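PDB 6CIB: YcaO, which binds an adenine nucleotide and magnesium and probably uses ATP to activate peptide backbone amides for thioamidation. Local coordinates for residues L20-H25 with L342-V347; D99-A104 with R350-S355; P142-G147 with Y357-A362. All blocks are in the same frame, centred on the assembly; numbering follows the deposited sequence.

Contact 1. Residues L20-H25 with L342-V347; sequences LRWIRH and LDVPVV
Asp-343 and Val-344 are the residues of 342-347 that come within 4.5 Å of helix segment 20-25, and both meet the six-membered half of the Trp-22 indole. The contact is small, 95 Å² summed over both sides, and Trp-22 supplies about half of it.

Followed along the chain, 342-347 first bends through an inverse gamma turn centred on Asp-343, in which Val-344 N makes a weak bond to Leu-342 O. Asp-343 reaches the indole with its backbone and not with its carboxylate: its carbonyl O lies near the ring plane at the edge, 3.9 Å from Trp-22 CZ2, a loose edge approach with no hydrogen bond between them.

At Val-344 the contact becomes apolar. CG2 touches Trp-22 CH2 at 3.6 Å, approaching obliquely to the ring. With CG1 anti to the backbone N (chi1 -179°), CG2 is left beside that N, where it can meet the indole. On the other side, Trp-22 carries CG anti to its own N (chi1 176°), and the ring extends from the helix toward the loop. At Val-346 the strand begins and leaves the tryptophan behind.

Arg-152 makes a cation-pi interaction with Trp-22, whose side chain stands about 7 Å from the bound ADP. The indole thus lies near the nucleotide, without belonging to its pocket. Val-344 also packs on Met-77 and Val-80 of helix 68-85. Beyond it, Pro-345 and Val-347 pair through their backbones with Gly-151 and Ser-149, and Val-346 rests on Leu-148 and Ala-150, so the loop leads directly into the antiparallel sheet beside strand 148-150.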
loop_
_atom_site.group_PDB
_atom_site.type_symbol
_atom_site.label_atom_id
_atom_site.label_comp_id
_atom_site.label_asym_id
_atom_site.label_seq_id
_atom_site.Cartn_x
_atom_site.Cartn_y
_atom_site.Cartn_z
ATOM N N LEU A 20 -0.656 -12.326 -16.306
ATOM C CA LEU A 20 -0.987 -11.433 -17.419
ATOM C C LEU A 20 -1.839 -12.150 -18.471
ATOM O O LEU A 20 -2.834 -11.594 -18.959
ATOM C CB LEU A 20 0.266 -10.805 -18.055
ATOM C CG LEU A 20 0.060 -9.675 -19.087
ATOM C CD1 LEU A 20 -0.929 -8.597 -18.631
ATOM C CD2 LEU A 20 1.383 -9.041 -19.474
ATOM N N ARG A 21 -1.456 -13.385 -18.789
ATOM C CA ARG A 21 -2.180 -14.206 -19.760
ATOM C C ARG A 21 -3.622 -14.413 -19.289
ATOM O O ARG A 21 -4.559 -14.292 -20.077
ATOM C CB ARG A 21 -1.439 -15.538 -19.969
ATOM C CG ARG A 21 -2.027 -16.474 -21.013
ATOM C CD ARG A 21 -1.025 -17.531 -21.483
ATOM N NE ARG A 21 -0.340 -18.210 -20.383
ATOM C CZ ARG A 21 0.982 -18.258 -20.203
ATOM N NH1 ARG A 21 1.821 -17.686 -21.058
ATOM N NH2 ARG A 21 1.471 -18.905 -19.155
ATOM N N TRP A 22 -3.766 -14.678 -17.990
ATOM C CA TRP A 22 -5.042 -14.858 -17.302
ATOM C C TRP A 22 -5.898 -13.573 -17.280
ATOM O O TRP A 22 -7.102 -13.630 -17.556
ATOM C CB TRP A 22 -4.741 -15.389 -15.895
ATOM C CG TRP A 22 -5.891 -15.573 -14.942
ATOM C CD1 TRP A 22 -6.678 -16.687 -14.800
ATOM C CD2 TRP A 22 -6.330 -14.643 -13.945
ATOM N NE1 TRP A 22 -7.597 -16.493 -13.792
ATOM C CE2 TRP A 22 -7.405 -15.251 -13.249
ATOM C CE3 TRP A 22 -5.929 -13.347 -13.577
ATOM C CZ2 TRP A 22 -8.086 -14.607 -12.207
ATOM C CZ3 TRP A 22 -6.611 -12.701 -12.535
ATOM C CH2 TRP A 22 -7.677 -13.335 -11.869
ATOM N N ILE A 23 -5.278 -12.427 -16.967
ATOM C CA ILE A 23 -5.950 -11.105 -17.016
ATOM C C ILE A 23 -6.518 -10.840 -18.418
ATOM O O ILE A 23 -7.667 -10.402 -18.559
ATOM C CB ILE A 23 -5.001 -9.946 -16.564
ATOM C CG1 ILE A 23 -4.780 -9.978 -15.038
ATOM C CG2 ILE A 23 -5.524 -8.576 -17.001
ATOM C CD1 ILE A 23 -3.549 -9.218 -14.555
ATOM N N ARG A 24 -5.708 -11.123 -19.436
ATOM C CA ARG A 24 -6.081 -10.900 -20.830
ATOM C C ARG A 24 -7.208 -11.815 -21.306
ATOM O O ARG A 24 -8.144 -11.357 -21.970
ATOM C CB ARG A 24 -4.863 -11.018 -21.732
ATOM C CG ARG A 24 -4.077 -9.729 -21.794
ATOM C CD ARG A 24 -2.659 -9.963 -22.253
ATOM N NE ARG A 24 -1.914 -8.708 -22.271
ATOM C CZ ARG A 24 -0.616 -8.591 -22.535
ATOM N NH1 ARG A 24 0.128 -9.662 -22.798
ATOM N NH2 ARG A 24 -0.053 -7.386 -22.514
ATOM N N HIS A 25 -7.119 -13.096 -20.948
ATOM C CA HIS A 25 -8.140 -14.084 -21.300
ATOM C C HIS A 25 -9.502 -13.715 -20.707
ATOM O O HIS A 25 -10.529 -13.801 -21.395
ATOM C CB HIS A 25 -7.719 -15.479 -20.838
ATOM C CG HIS A 25 -8.763 -16.527 -21.067
ATOM N ND1 HIS A 25 -9.498 -17.079 -20.040
ATOM C CD2 HIS A 25 -9.214 -17.103 -22.207
ATOM C CE1 HIS A 25 -10.348 -17.962 -20.536
ATOM N NE2 HIS A 25 -10.195 -17.995 -21.849
ATOM N N LEU A 342 -16.447 -10.914 -11.970
ATOM C CA LEU A 342 -14.993 -11.076 -12.041
ATOM C C LEU A 342 -14.573 -11.977 -10.899
ATOM O O LEU A 342 -14.612 -11.568 -9.738
ATOM C CB LEU A 342 -14.264 -9.735 -11.885
ATOM C CG LEU A 342 -14.579 -8.460 -12.658
ATOM C CD1 LEU A 342 -13.668 -7.363 -12.145
ATOM C CD2 LEU A 342 -14.368 -8.649 -14.145
ATOM N N ASP A 343 -14.166 -13.200 -11.208
ATOM C CA ASP A 343 -13.692 -14.104 -10.164
ATOM C C ASP A 343 -12.245 -13.758 -9.757
ATOM O O ASP A 343 -11.313 -14.535 -9.983
ATOM C CB ASP A 343 -13.856 -15.569 -10.597
ATOM C CG ASP A 343 -13.745 -16.540 -9.437
ATOM O OD1 ASP A 343 -14.438 -16.345 -8.411
ATOM O OD2 ASP A 343 -12.961 -17.506 -9.556
ATOM N N VAL A 344 -12.071 -12.562 -9.190
ATOM C CA VAL A 344 -10.758 -12.059 -8.770
ATOM C C VAL A 344 -10.827 -11.742 -7.282
ATOM O O VAL A 344 -11.601 -10.873 -6.879
ATOM C CB VAL A 344 -10.321 -10.782 -9.533
ATOM C CG1 VAL A 344 -8.943 -10.329 -9.069
ATOM C CG2 VAL A 344 -10.333 -10.997 -11.042
ATOM N N PRO A 345 -10.026 -12.449 -6.462
ATOM C CA PRO A 345 -9.960 -12.151 -5.030
ATOM C C PRO A 345 -9.524 -10.712 -4.755
ATOM O O PRO A 345 -8.452 -10.292 -5.200
ATOM C CB PRO A 345 -8.914 -13.148 -4.508
ATOM C CG PRO A 345 -8.957 -14.282 -5.477
ATOM C CD PRO A 345 -9.254 -13.660 -6.810
ATOM N N VAL A 346 -10.387 -9.961 -4.069
ATOM C CA VAL A 346 -10.066 -8.612 -3.576
ATOM C C VAL A 346 -10.465 -8.567 -2.109
ATOM O O VAL A 346 -11.507 -9.117 -1.728
ATOM C CB VAL A 346 -10.791 -7.473 -4.370
ATOM C CG1 VAL A 346 -10.419 -6.086 -3.828
ATOM C CG2 VAL A 346 -10.458 -7.541 -5.856
ATOM N N VAL A 347 -9.627 -7.934 -1.288
ATOM C CA VAL A 347 -9.948 -7.717 0.124
ATOM C C VAL A 347 -9.694 -6.281 0.562
ATOM O O VAL A 347 -8.904 -5.548 -0.054
ATOM C CB VAL A 347 -9.203 -8.675 1.101
ATOM C CG1 VAL A 347 -9.465 -10.144 0.773
ATOM C CG2 VAL A 347 -7.708 -8.378 1.171
#

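Contact 2. Residues D99-A104 with R350-S355; sequences DKWTPA and RVTGAS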
loop_
_atom_site.group_PDB
_atom_site.type_symbol
_atom_site.label_atom_id
_atom_site.label_comp_id
_atom_site.label_asym_id
_atom_site.label_seq_id
_atom_site.Cartn_x
_atom_site.Cartn_y
_atom_site.Cartn_z
ATOM N N ASP A 99 -20.771 -8.566 16.647
ATOM C CA ASP A 99 -19.730 -7.594 16.998
ATOM C C ASP A 99 -19.607 -6.503 15.929
ATOM O O ASP A 99 -19.804 -6.763 14.742
ATOM C CB ASP A 99 -18.374 -8.286 17.184
ATOM C CG ASP A 99 -18.337 -9.215 18.394
ATOM O OD1 ASP A 99 -18.745 -8.801 19.502
ATOM O OD2 ASP A 99 -17.870 -10.363 18.239
ATOM N N LYS A 100 -19.290 -5.289 16.372
ATOM C CA LYS A 100 -19.147 -4.134 15.485
ATOM C C LYS A 100 -17.881 -3.378 15.833
ATOM O O LYS A 100 -17.576 -3.187 17.014
ATOM C CB LYS A 100 -20.324 -3.167 15.651
ATOM C CG LYS A 100 -21.681 -3.671 15.201
ATOM C CD LYS A 100 -22.747 -2.703 15.686
ATOM C CE LYS A 100 -24.115 -3.036 15.123
ATOM N NZ LYS A 100 -25.146 -2.077 15.614
ATOM N N TRP A 101 -17.146 -2.949 14.810
ATOM C CA TRP A 101 -16.084 -1.979 15.012
ATOM C C TRP A 101 -16.641 -0.587 14.744
ATOM O O TRP A 101 -17.068 -0.281 13.624
ATOM C CB TRP A 101 -14.842 -2.276 14.148
ATOM C CG TRP A 101 -13.839 -1.132 14.108
ATOM C CD1 TRP A 101 -13.399 -0.384 15.171
ATOM C CD2 TRP A 101 -13.163 -0.614 12.950
ATOM N NE1 TRP A 101 -12.511 0.574 14.744
ATOM C CE2 TRP A 101 -12.336 0.450 13.390
ATOM C CE3 TRP A 101 -13.171 -0.948 11.587
ATOM C CZ2 TRP A 101 -11.515 1.182 12.512
ATOM C CZ3 TRP A 101 -12.356 -0.213 10.708
ATOM C CH2 TRP A 101 -11.545 0.842 11.179
ATOM N N THR A 102 -16.646 0.237 15.789
ATOM C CA THR A 102 -17.091 1.628 15.705
ATOM C C THR A 102 -15.906 2.543 16.041
ATOM O O THR A 102 -15.557 2.687 17.214
ATOM C CB THR A 102 -18.302 1.895 16.629
ATOM O OG1 THR A 102 -19.308 0.906 16.388
ATOM C CG2 THR A 102 -18.901 3.282 16.380
ATOM N N PRO A 103 -15.274 3.149 15.011
ATOM C CA PRO A 103 -14.126 4.040 15.232
ATOM C C PRO A 103 -14.466 5.244 16.112
ATOM O O PRO A 103 -15.621 5.687 16.138
ATOM C CB PRO A 103 -13.775 4.521 13.825
ATOM C CG PRO A 103 -14.335 3.494 12.905
ATOM C CD PRO A 103 -15.564 2.969 13.576
ATOM N N ALA A 104 -13.450 5.760 16.807
ATOM C CA ALA A 104 -13.580 6.869 17.767
ATOM C C ALA A 104 -14.334 8.097 17.242
ATOM O O ALA A 104 -15.136 8.691 17.969
ATOM C CB ALA A 104 -12.202 7.280 18.269
ATOM N N ARG A 350 -8.368 -3.979 7.426
ATOM C CA ARG A 350 -8.351 -2.877 8.383
ATOM C C ARG A 350 -7.683 -3.354 9.672
ATOM O O ARG A 350 -7.965 -4.454 10.154
ATOM C CB ARG A 350 -9.770 -2.359 8.695
ATOM C CG ARG A 350 -10.698 -2.109 7.504
ATOM C CD ARG A 350 -10.186 -1.051 6.530
ATOM N NE ARG A 350 -10.112 0.281 7.132
ATOM C CZ ARG A 350 -9.020 1.039 7.169
ATOM N NH1 ARG A 350 -7.884 0.621 6.615
ATOM N NH2 ARG A 350 -9.072 2.238 7.747
ATOM N N VAL A 351 -6.796 -2.527 10.214
ATOM C CA VAL A 351 -6.205 -2.781 11.532
ATOM C C VAL A 351 -6.678 -1.621 12.413
ATOM O O VAL A 351 -6.296 -0.462 12.183
ATOM C CB VAL A 351 -4.662 -2.932 11.458
ATOM C CG1 VAL A 351 -4.062 -3.246 12.822
ATOM C CG2 VAL A 351 -4.275 -4.032 10.471
ATOM N N THR A 352 -7.525 -1.940 13.399
ATOM C CA THR A 352 -8.384 -0.928 14.067
ATOM C C THR A 352 -7.665 0.191 14.801
ATOM O O THR A 352 -8.197 1.294 14.910
ATOM C CB THR A 352 -9.425 -1.545 15.025
ATOM O OG1 THR A 352 -8.751 -2.255 16.069
ATOM C CG2 THR A 352 -10.382 -2.478 14.279
ATOM N N GLY A 353 -6.458 -0.090 15.289
ATOM C CA GLY A 353 -5.640 0.925 15.960
ATOM C C GLY A 353 -4.321 1.247 15.273
ATOM O O GLY A 353 -3.453 1.867 15.887
ATOM N N ALA A 354 -4.158 0.826 14.014
ATOM C CA ALA A 354 -2.996 1.248 13.204
ATOM C C ALA A 354 -3.194 2.690 12.778
ATOM O O ALA A 354 -4.319 3.107 12.506
ATOM C CB ALA A 354 -2.809 0.357 11.985
ATOM N N SER A 355 -2.110 3.457 12.741
ATOM C CA SER A 355 -2.217 4.869 12.387
ATOM C C SER A 355 -2.373 5.062 10.884
ATOM O O SER A 355 -1.688 4.417 10.089
ATOM C CB SER A 355 -1.004 5.652 12.869
ATOM O OG SER A 355 -1.235 7.044 12.688
#
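Thr-352 lies over one face of the Trp-101 indole in a CH-pi contact, made where strand 346-351 ends in a type I beta turn from Val-351 to Ala-354. The evidence is direct: Thr-352 CG2 stands 3.5 Å from the centroid of the five-membered ring of Trp-101 and only 5° off the ring normal. Arg-350 meets the six-membered half with its aliphatic root, CB lying 3.9 Å from Trp-101 CZ3, while its guanidinium plane is inclined 53° to the indole.

The opposite face of the ring is covered by Pro-103 of its own segment, whose CG sits 3.5 Å above the plane, so the indole is sandwiched between a methyl group and a proline ring. An alanine at Trp-101 is likely to open a gap between Thr-352 and Pro-103 and to leave the methyl CG2 without its aromatic partner.

Further out, the arginine chain folds back at its second and third torsions (chi2 -61°, with chi3 similar), carrying its head to salt bridges with Glu-131 and Glu-356. Trp-101 also pairs through its backbone with Tyr-126, which fixes the loop beside strand 124-128. The bond from Lys-331 N to Thr-352 OG1 probably holds the chi1 rotation, while the backbone is set by the turn, closed by Ala-354 N donating to Val-351 O at 3.1 Å.

Contact 3. Residues P142-G147 with Y357-A362; sequences PSHTNG and YVIDEA
Ile-359, with 75 Å² buried, is the main apolar element of this contact. Its CG2 lies over one face of the His-144 imidazole, 4.0 Å from the ring centroid and 27° off the normal, a CH-pi contact displaced from the centre. CD1 passes above the ND1 side of the same face and meets Asn-146 CB at 3.5 Å. This follows from CG2 being anti to the backbone N while CG1 stands beside it (chi1 -63°), which sends CG2 over the imidazole of His-144 and CD1 on toward Asn-146, two residues along.

His-144, the second contributor, is fixed by its own segment. Asn-146 N donates to His-144 ND1 at 3.2 Å, only 2° out of the imidazole plane, so the ring's rotation is set and a flat face is turned to the isoleucine. Its NE2 makes a weak bond to Glu-356, which also accepts from the Asn-146 amide nitrogen ND2. Asn-146 also packs on Glu-164, a magnesium-binding residue not bound to the metal here.

Asp-360 forms the polar edge. Its OD1 accepts from Ala-362 N at 2.9 Å, closing an Asx turn that steadies the carboxylate. The other oxygen, OD2, packs 3.3 Å from Pro-142 CD. A water joins the same two residues, donating to Pro-142 O at 2.6 Å and to Asp-360 OD2 at 3.1 Å, which uses both of its hydrogens. Arg-363 is a further partner of Pro-142 O.

Since ND1 is an acceptor here, a proton on NE2 is consistent with its weak bond to Glu-356. No direct hydrogen bond crosses between the segments; methyl packing and one water hold them together, and polar bonds serve instead to orient the groups that pack.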
loop_
_atom_site.group_PDB
_atom_site.type_symbol
_atom_site.label_atom_id
_atom_site.label_comp_id
_atom_site.label_asym_id
_atom_site.label_seq_id
_atom_site.Cartn_x
_atom_site.Cartn_y
_atom_site.Cartn_z
ATOM N N PRO A 142 -13.420 11.153 5.191
ATOM C CA PRO A 142 -13.455 10.572 3.846
ATOM C C PRO A 142 -13.042 9.101 3.827
ATOM O O PRO A 142 -12.214 8.666 4.638
ATOM C CB PRO A 142 -12.433 11.407 3.063
ATOM C CG PRO A 142 -12.283 12.672 3.835
ATOM C CD PRO A 142 -12.450 12.265 5.270
ATOM N N SER A 143 -13.646 8.356 2.906
ATOM C CA SER A 143 -13.255 6.984 2.588
ATOM C C SER A 143 -11.883 7.014 1.909
ATOM O O SER A 143 -11.424 8.076 1.468
ATOM C CB SER A 143 -14.303 6.350 1.667
ATOM O OG SER A 143 -14.429 7.082 0.457
ATOM N N HIS A 144 -11.222 5.859 1.845
ATOM C CA HIS A 144 -9.893 5.744 1.211
ATOM C C HIS A 144 -9.576 4.279 0.878
ATOM O O HIS A 144 -10.422 3.404 1.080
ATOM C CB HIS A 144 -8.790 6.402 2.068
ATOM C CG HIS A 144 -8.647 5.809 3.433
ATOM N ND1 HIS A 144 -7.970 4.632 3.664
ATOM C CD2 HIS A 144 -9.094 6.231 4.640
ATOM C CE1 HIS A 144 -7.996 4.358 4.958
ATOM N NE2 HIS A 144 -8.680 5.307 5.572
ATOM N N THR A 145 -8.380 4.019 0.356
ATOM C CA THR A 145 -8.026 2.677 -0.151
ATOM C C THR A 145 -6.876 1.978 0.615
ATOM O O THR A 145 -6.349 0.950 0.155
ATOM C CB THR A 145 -7.700 2.710 -1.662
ATOM O OG1 THR A 145 -6.616 3.610 -1.887
ATOM C CG2 THR A 145 -8.915 3.162 -2.495
ATOM N N ASN A 146 -6.489 2.520 1.773
ATOM C CA ASN A 146 -5.468 1.875 2.595
ATOM C C ASN A 146 -5.934 0.491 3.021
ATOM O O ASN A 146 -6.997 0.342 3.624
ATOM C CB ASN A 146 -5.103 2.705 3.832
ATOM C CG ASN A 146 -3.808 2.236 4.489
ATOM O OD1 ASN A 146 -2.791 2.061 3.823
ATOM N ND2 ASN A 146 -3.841 2.051 5.801
ATOM N N GLY A 147 -5.133 -0.512 2.675
ATOM C CA GLY A 147 -5.451 -1.899 2.971
ATOM C C GLY A 147 -6.229 -2.623 1.897
ATOM O O GLY A 147 -6.545 -3.806 2.060
ATOM N N TYR A 357 -2.582 8.483 9.929
ATOM C CA TYR A 357 -2.320 9.926 10.019
ATOM C C TYR A 357 -1.933 10.580 8.687
ATOM O O TYR A 357 -2.378 11.700 8.395
ATOM C CB TYR A 357 -1.252 10.201 11.092
ATOM C CG TYR A 357 -0.949 11.666 11.333
ATOM C CD1 TYR A 357 -1.832 12.474 12.070
ATOM C CD2 TYR A 357 0.232 12.247 10.844
ATOM C CE1 TYR A 357 -1.554 13.819 12.299
ATOM C CE2 TYR A 357 0.516 13.589 11.065
ATOM C CZ TYR A 357 -0.379 14.366 11.796
ATOM O OH TYR A 357 -0.111 15.696 12.021
ATOM N N VAL A 358 -1.122 9.878 7.890
ATOM C CA VAL A 358 -0.700 10.351 6.553
ATOM C C VAL A 358 -1.853 10.471 5.541
ATOM O O VAL A 358 -1.739 11.196 4.550
ATOM C CB VAL A 358 0.460 9.505 5.945
ATOM C CG1 VAL A 358 1.743 9.699 6.731
ATOM C CG2 VAL A 358 0.108 8.025 5.851
ATOM N N ILE A 359 -2.944 9.747 5.790
ATOM C CA ILE A 359 -4.155 9.830 4.969
ATOM C C ILE A 359 -5.113 10.903 5.508
ATOM O O ILE A 359 -5.619 11.723 4.748
ATOM C CB ILE A 359 -4.846 8.449 4.818
ATOM C CG1 ILE A 359 -3.918 7.477 4.076
ATOM C CG2 ILE A 359 -6.178 8.567 4.074
ATOM C CD1 ILE A 359 -4.156 6.023 4.404
ATOM N N ASP A 360 -5.347 10.893 6.817
ATOM C CA ASP A 360 -6.227 11.854 7.481
ATOM C C ASP A 360 -5.705 12.113 8.891
ATOM O O ASP A 360 -5.445 11.162 9.647
ATOM C CB ASP A 360 -7.661 11.311 7.549
ATOM C CG ASP A 360 -8.696 12.388 7.881
ATOM O OD1 ASP A 360 -8.527 13.146 8.865
ATOM O OD2 ASP A 360 -9.704 12.457 7.148
ATOM N N GLU A 361 -5.580 13.393 9.250
ATOM C CA GLU A 361 -5.068 13.798 10.568
ATOM C C GLU A 361 -5.894 13.259 11.732
ATOM O O GLU A 361 -5.358 13.039 12.819
ATOM C CB GLU A 361 -4.921 15.318 10.666
ATOM C CG GLU A 361 -3.607 15.821 10.080
ATOM C CD GLU A 361 -3.491 17.336 10.018
ATOM O OE1 GLU A 361 -4.247 18.051 10.718
ATOM O OE2 GLU A 361 -2.624 17.815 9.254
ATOM N N ALA A 362 -7.182 13.024 11.483
ATOM C CA ALA A 362 -8.083 12.458 12.482
ATOM C C ALA A 362 -7.921 10.946 12.705
ATOM O O ALA A 362 -8.403 10.422 13.718
ATOM C CB ALA A 362 -9.526 12.797 12.146
HETATM O O HOH W 1 -10.189 9.666 5.901
#

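How the contacts relate
All three contacts are partly buried, contact 3 lying nearest the chain's centre (about 12 Å from it, against 18 to 19 Å), and none is bridged by a direct hydrogen bond. Contacts 1 and 2 lie at either end of strand 346-351: contact 1 holds the loop leading into it to helix 16-25, whereas contact 2 packs the far end against the loop before strand 113-118. Both centre on a tryptophan, touched obliquely and at an edge in contact 1, over a face in contact 2. Contact 3 substitutes a histidine face and adds a water bridge. Arg-350 packs against His-144 and Asn-146, and Glu-356 pairs with all three: a salt bridge, a weak hydrogen bond and a hydrogen bond, respectively.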